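PDB 3DB2: putative NADPH-dependent oxidoreductase from Desulfitobacterium hafniense DCB-2, which probably catalyses an NAD(P)-dependent oxidation or reduction, as a two-domain member of the GFO/IDH/MocA oxidoreductase family whose substrate is not known. Local coordinates for residues C[16-30]-C[301-313]. Residues are numbered along the deposited sequence; the frame is centred on the assembly and turned at random.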
loop_
_atom_site.group_PDB
_atom_site.type_symbol
_atom_site.label_atom_id
_atom_site.label_comp_id
_atom_site.label_asym_id
_atom_site.label_seq_id
_atom_site.Cartn_x
_atom_site.Cartn_y
_atom_site.Cartn_z
ATOM N N TRP C 16 -19.015 -8.708 22.024
ATOM C CA TRP C 16 -17.761 -9.437 21.874
ATOM C C TRP C 16 -17.629 -10.484 22.962
ATOM O O TRP C 16 -17.085 -11.560 22.710
ATOM C CB TRP C 16 -16.556 -8.468 21.859
ATOM C CG TRP C 16 -15.337 -9.239 21.420
ATOM C CD1 TRP C 16 -14.228 -9.493 22.179
ATOM C CD2 TRP C 16 -15.123 -9.850 20.137
ATOM N NE1 TRP C 16 -13.333 -10.227 21.439
ATOM C CE2 TRP C 16 -13.860 -10.454 20.187
ATOM C CE3 TRP C 16 -15.879 -9.935 18.957
ATOM C CZ2 TRP C 16 -13.333 -11.143 19.094
ATOM C CZ3 TRP C 16 -15.364 -10.619 17.862
ATOM C CH2 TRP C 16 -14.096 -11.206 17.964
ATOM N N ALA C 17 -18.148 -10.250 24.174
ATOM C CA ALA C 17 -18.113 -11.320 25.164
ATOM C C ALA C 17 -18.753 -12.611 24.720
ATOM O O ALA C 17 -18.335 -13.710 25.074
ATOM C CB ALA C 17 -18.821 -10.836 26.433
ATOM N N TYR C 18 -19.843 -12.528 23.951
ATOM C CA TYR C 18 -20.554 -13.692 23.454
ATOM C C TYR C 18 -19.819 -14.362 22.280
ATOM O O TYR C 18 -19.761 -15.573 22.105
ATOM C CB TYR C 18 -21.952 -13.251 22.998
ATOM C CG TYR C 18 -22.909 -12.866 24.104
ATOM C CD1 TYR C 18 -22.818 -11.687 24.818
ATOM C CD2 TYR C 18 -23.928 -13.743 24.446
ATOM C CE1 TYR C 18 -23.706 -11.373 25.835
ATOM C CE2 TYR C 18 -24.824 -13.444 25.450
ATOM C CZ TYR C 18 -24.718 -12.260 26.140
ATOM O OH TYR C 18 -25.643 -12.015 27.133
ATOM N N VAL C 19 -19.270 -13.547 21.390
ATOM C CA VAL C 19 -18.443 -14.121 20.318
ATOM C C VAL C 19 -17.302 -14.916 20.939
ATOM O O VAL C 19 -17.061 -16.022 20.449
ATOM C CB VAL C 19 -17.912 -13.031 19.388
ATOM C CG1 VAL C 19 -16.887 -13.527 18.371
ATOM C CG2 VAL C 19 -19.104 -12.425 18.652
HETATM N N MSE C 20 -16.677 -14.351 21.980
HETATM C CA MSE C 20 -15.566 -15.063 22.621
HETATM C C MSE C 20 -16.064 -16.375 23.206
HETATM O O MSE C 20 -15.489 -17.427 22.917
HETATM C CB MSE C 20 -14.867 -14.209 23.677
HETATM C CG MSE C 20 -13.967 -13.078 23.185
HETATM SE SE MSE C 20 -12.633 -13.625 21.848
HETATM C CE MSE C 20 -11.580 -14.753 23.023
ATOM N N ALA C 21 -17.132 -16.321 24.012
ATOM C CA ALA C 21 -17.606 -17.528 24.684
ATOM C C ALA C 21 -18.105 -18.580 23.706
ATOM O O ALA C 21 -17.946 -19.780 23.923
ATOM C CB ALA C 21 -18.698 -17.145 25.690
ATOM N N ASP C 22 -18.726 -18.168 22.616
ATOM C CA ASP C 22 -19.127 -19.101 21.576
ATOM C C ASP C 22 -17.933 -19.940 21.130
ATOM O O ASP C 22 -17.977 -21.132 20.850
ATOM C CB ASP C 22 -19.719 -18.327 20.399
ATOM C CG ASP C 22 -21.152 -17.912 20.652
ATOM O OD1 ASP C 22 -21.701 -18.262 21.718
ATOM O OD2 ASP C 22 -21.711 -17.210 19.780
ATOM N N ALA C 23 -16.751 -19.331 21.080
ATOM C CA ALA C 23 -15.572 -20.139 20.741
ATOM C C ALA C 23 -14.972 -20.861 21.929
ATOM O O ALA C 23 -14.727 -22.080 21.858
ATOM C CB ALA C 23 -14.576 -19.192 20.081
ATOM N N TYR C 24 -14.692 -20.168 23.038
ATOM C CA TYR C 24 -13.840 -20.774 24.069
ATOM C C TYR C 24 -14.605 -21.828 24.861
ATOM O O TYR C 24 -13.968 -22.708 25.460
ATOM C CB TYR C 24 -13.171 -19.757 24.989
ATOM C CG TYR C 24 -13.958 -18.848 25.877
ATOM C CD1 TYR C 24 -14.608 -19.337 27.010
ATOM C CD2 TYR C 24 -14.070 -17.496 25.606
ATOM C CE1 TYR C 24 -15.343 -18.517 27.841
ATOM C CE2 TYR C 24 -14.807 -16.652 26.431
ATOM C CZ TYR C 24 -15.434 -17.185 27.548
ATOM O OH TYR C 24 -16.172 -16.380 28.389
ATOM N N THR C 25 -15.938 -21.757 24.915
ATOM C CA THR C 25 -16.590 -22.766 25.784
ATOM C C THR C 25 -16.594 -24.121 25.087
ATOM O O THR C 25 -16.969 -25.128 25.690
ATOM C CB THR C 25 -18.009 -22.349 26.185
ATOM O OG1 THR C 25 -18.828 -22.177 25.007
ATOM C CG2 THR C 25 -17.963 -21.010 26.897
ATOM N N LYS C 26 -16.156 -24.177 23.831
ATOM C CA LYS C 26 -15.956 -25.469 23.178
ATOM C C LYS C 26 -14.750 -26.238 23.722
ATOM O O LYS C 26 -14.643 -27.443 23.469
ATOM C CB LYS C 26 -15.747 -25.311 21.677
ATOM C CG LYS C 26 -16.819 -24.520 20.962
ATOM C CD LYS C 26 -16.523 -24.577 19.462
ATOM C CE LYS C 26 -17.446 -23.616 18.720
ATOM N NZ LYS C 26 -17.306 -23.796 17.240
ATOM N N SER C 27 -13.868 -25.537 24.423
ATOM C CA SER C 27 -12.629 -26.105 24.930
ATOM C C SER C 27 -12.799 -26.997 26.169
ATOM O O SER C 27 -13.435 -26.588 27.144
ATOM C CB SER C 27 -11.657 -24.988 25.312
ATOM O OG SER C 27 -10.364 -25.512 25.569
ATOM N N GLU C 28 -12.176 -28.152 26.111
ATOM C CA GLU C 28 -11.987 -29.089 27.212
ATOM C C GLU C 28 -11.009 -28.575 28.251
ATOM O O GLU C 28 -10.870 -29.118 29.346
ATOM C CB GLU C 28 -11.471 -30.420 26.651
ATOM C CG GLU C 28 -12.426 -31.054 25.648
ATOM C CD GLU C 28 -13.798 -31.309 26.244
ATOM O OE1 GLU C 28 -14.491 -30.340 26.623
ATOM O OE2 GLU C 28 -14.184 -32.495 26.339
ATOM N N LYS C 29 -10.277 -27.508 27.920
ATOM C CA LYS C 29 -9.271 -26.937 28.803
ATOM C C LYS C 29 -9.852 -25.870 29.720
ATOM O O LYS C 29 -9.173 -25.454 30.652
ATOM C CB LYS C 29 -8.107 -26.368 27.962
ATOM C CG LYS C 29 -7.410 -27.501 27.205
ATOM C CD LYS C 29 -6.413 -27.042 26.171
ATOM C CE LYS C 29 -5.110 -27.830 26.210
ATOM N NZ LYS C 29 -4.083 -27.184 25.335
ATOM N N LEU C 30 -11.088 -25.449 29.453
ATOM C CA LEU C 30 -11.717 -24.329 30.115
ATOM C C LEU C 30 -13.080 -24.721 30.690
ATOM O O LEU C 30 -13.737 -25.579 30.116
ATOM C CB LEU C 30 -11.948 -23.175 29.136
ATOM C CG LEU C 30 -10.767 -22.723 28.286
ATOM C CD1 LEU C 30 -11.156 -21.746 27.195
ATOM C CD2 LEU C 30 -9.716 -22.063 29.183
ATOM N N ASP C 301 -8.706 -22.139 14.924
ATOM C CA ASP C 301 -9.757 -21.451 15.671
ATOM C C ASP C 301 -9.091 -20.343 16.505
ATOM O O ASP C 301 -8.761 -20.539 17.673
ATOM C CB ASP C 301 -10.557 -22.391 16.566
ATOM C CG ASP C 301 -11.813 -21.726 17.111
ATOM O OD1 ASP C 301 -11.776 -20.492 17.278
ATOM O OD2 ASP C 301 -12.843 -22.399 17.354
ATOM N N HIS C 302 -8.892 -19.203 15.857
ATOM C CA HIS C 302 -8.058 -18.116 16.397
ATOM C C HIS C 302 -8.536 -17.640 17.755
ATOM O O HIS C 302 -7.734 -17.324 18.639
ATOM C CB HIS C 302 -7.991 -17.009 15.364
ATOM C CG HIS C 302 -9.220 -16.283 14.944
ATOM N ND1 HIS C 302 -9.576 -15.038 15.435
ATOM C CD2 HIS C 302 -10.199 -16.621 14.075
ATOM C CE1 HIS C 302 -10.704 -14.651 14.876
ATOM N NE2 HIS C 302 -11.113 -15.600 14.042
ATOM N N LEU C 303 -9.859 -17.601 17.964
ATOM C CA LEU C 303 -10.342 -17.047 19.243
ATOM C C LEU C 303 -10.235 -18.106 20.328
ATOM O O LEU C 303 -9.863 -17.871 21.475
ATOM C CB LEU C 303 -11.786 -16.549 19.085
ATOM C CG LEU C 303 -12.031 -15.479 18.032
ATOM C CD1 LEU C 303 -13.499 -15.073 18.039
ATOM C CD2 LEU C 303 -11.131 -14.282 18.286
ATOM N N ARG C 304 -10.550 -19.357 19.986
ATOM C CA ARG C 304 -10.440 -20.442 20.951
ATOM C C ARG C 304 -9.010 -20.697 21.394
ATOM O O ARG C 304 -8.719 -20.806 22.584
ATOM C CB ARG C 304 -10.994 -21.733 20.338
ATOM C CG ARG C 304 -10.784 -22.963 21.196
ATOM C CD ARG C 304 -11.566 -24.144 20.626
ATOM N NE ARG C 304 -11.251 -25.383 21.333
ATOM C CZ ARG C 304 -11.726 -26.580 21.026
ATOM N NH1 ARG C 304 -12.548 -26.780 20.017
ATOM N NH2 ARG C 304 -11.364 -27.634 21.746
ATOM N N VAL C 305 -8.088 -20.781 20.427
ATOM C CA VAL C 305 -6.710 -21.121 20.784
ATOM C C VAL C 305 -6.065 -20.021 21.617
ATOM O O VAL C 305 -5.190 -20.352 22.430
ATOM C CB VAL C 305 -5.804 -21.438 19.587
ATOM C CG1 VAL C 305 -6.333 -22.654 18.852
ATOM C CG2 VAL C 305 -5.665 -20.224 18.665
ATOM N N GLU C 306 -6.452 -18.769 21.462
ATOM C CA GLU C 306 -5.770 -17.727 22.246
ATOM C C GLU C 306 -6.125 -17.788 23.731
ATOM O O GLU C 306 -5.251 -17.576 24.575
ATOM C CB GLU C 306 -6.026 -16.358 21.648
ATOM C CG GLU C 306 -7.281 -15.597 21.981
ATOM C CD GLU C 306 -7.364 -14.214 21.336
ATOM O OE1 GLU C 306 -6.338 -13.524 21.173
ATOM O OE2 GLU C 306 -8.481 -13.791 20.987
ATOM N N VAL C 307 -7.380 -18.105 24.048
ATOM C CA VAL C 307 -7.785 -18.318 25.445
ATOM C C VAL C 307 -7.164 -19.588 26.012
ATOM O O VAL C 307 -6.662 -19.634 27.146
ATOM C CB VAL C 307 -9.325 -18.316 25.559
ATOM C CG1 VAL C 307 -9.770 -18.425 27.017
ATOM C CG2 VAL C 307 -9.902 -17.053 24.902
ATOM N N GLU C 308 -7.140 -20.664 25.226
ATOM C CA GLU C 308 -6.537 -21.927 25.599
ATOM C C GLU C 308 -5.043 -21.828 25.933
ATOM O O GLU C 308 -4.531 -22.578 26.772
ATOM C CB GLU C 308 -6.689 -22.993 24.501
ATOM C CG GLU C 308 -8.102 -23.591 24.476
ATOM C CD GLU C 308 -8.266 -24.578 23.339
ATOM O OE1 GLU C 308 -7.456 -24.579 22.376
ATOM O OE2 GLU C 308 -9.219 -25.378 23.387
ATOM N N GLU C 309 -4.349 -20.904 25.270
ATOM C CA GLU C 309 -2.931 -20.704 25.510
ATOM C C GLU C 309 -2.730 -20.209 26.941
ATOM O O GLU C 309 -1.765 -20.510 27.649
ATOM C CB GLU C 309 -2.373 -19.666 24.542
ATOM C CG GLU C 309 -1.067 -19.006 24.951
ATOM C CD GLU C 309 -0.345 -18.359 23.785
ATOM O OE1 GLU C 309 0.053 -19.074 22.833
ATOM O OE2 GLU C 309 -0.197 -17.128 23.812
ATOM N N VAL C 310 -3.660 -19.368 27.408
ATOM C CA VAL C 310 -3.466 -18.854 28.779
ATOM C C VAL C 310 -3.601 -20.021 29.770
ATOM O O VAL C 310 -2.809 -20.152 30.698
ATOM C CB VAL C 310 -4.414 -17.712 29.134
ATOM C CG1 VAL C 310 -4.100 -17.150 30.525
ATOM C CG2 VAL C 310 -4.313 -16.584 28.115
ATOM N N ALA C 311 -4.609 -20.854 29.553
ATOM C CA ALA C 311 -4.864 -22.038 30.341
ATOM C C ALA C 311 -3.664 -22.984 30.293
ATOM O O ALA C 311 -3.292 -23.504 31.342
ATOM C CB ALA C 311 -6.073 -22.821 29.857
ATOM N N ASP C 312 -3.106 -23.151 29.095
ATOM C CA ASP C 312 -1.911 -23.997 28.965
ATOM C C ASP C 312 -0.773 -23.447 29.808
ATOM O O ASP C 312 -0.089 -24.206 30.509
ATOM C CB ASP C 312 -1.475 -24.110 27.510
ATOM C CG ASP C 312 -2.301 -25.124 26.742
ATOM O OD1 ASP C 312 -3.242 -25.693 27.312
ATOM O OD2 ASP C 312 -2.021 -25.360 25.550
ATOM N N VAL C 313 -0.521 -22.129 29.756
ATOM C CA VAL C 313 0.535 -21.593 30.608
ATOM C C VAL C 313 0.180 -21.525 32.087
ATOM O O VAL C 313 1.063 -21.515 32.952
ATOM C CB VAL C 313 0.996 -20.203 30.106
ATOM C CG1 VAL C 313 1.486 -20.394 28.673
ATOM C CG2 VAL C 313 -0.102 -19.181 30.244
HETATM O O HOH W 1 -10.249 -28.694 24.115
#
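The guanidinium of Arg-304 lies flat against the turn after helix 16-24, with Lys-26 O 3.6 Å above its plane and Ser-27 N over the same face, both offset toward the rim. Two partners sit in plane at its edge: Glu-308 OE2, 2.9 Å from Arg-304 NE in a salt bridge one helical turn on, and a water that links Arg-304 NH2 to Glu-28 N. The extended chain, CG anti to the backbone N (chi1 173°), carries the group past Ala-23 O to this turn. Ser-27 OG donates a very short bond to the same Glu-308 OE2 (2.5 Å) while accepting from Lys-29 N in an ST turn. With an alanine at Arg-304, Glu-308 would probably lose its charge partner and the turn the flat group packed against it. Further along, Lys-29 NZ makes a forked salt bridge to the Asp-312 carboxylate, on the syn lone pairs of OD1 (2.6 Å) and OD2 (2.8 Å); Tyr-3 OH also bonds OD1.

The axes of helices 16-24 and 302-313 cross at -79° and come within 8.2 Å of each other. Leu-303 is a knob among Trp-16, Val-19, Met-20 and Ala-23, its CD1 meeting the Trp-16 ring obliquely. Selenomethionine Met-20, bent at chi2 and chi3, presses CE tightly on Val-307 CG2 (3.4 Å). Leu-30 CD1 rests on Val-307 CG1, and its CD2 on Ala-311 CB.

Helix 302-316, which follows strand 290-295 of the mixed sheet, packs on the first helix of the Rossmann domain, with Val-307 and Val-310 reaching strand 69-72 and Glu-306 and Val-310 strand 120-123, while helix 40-50 covers Ala-17 and Ala-21.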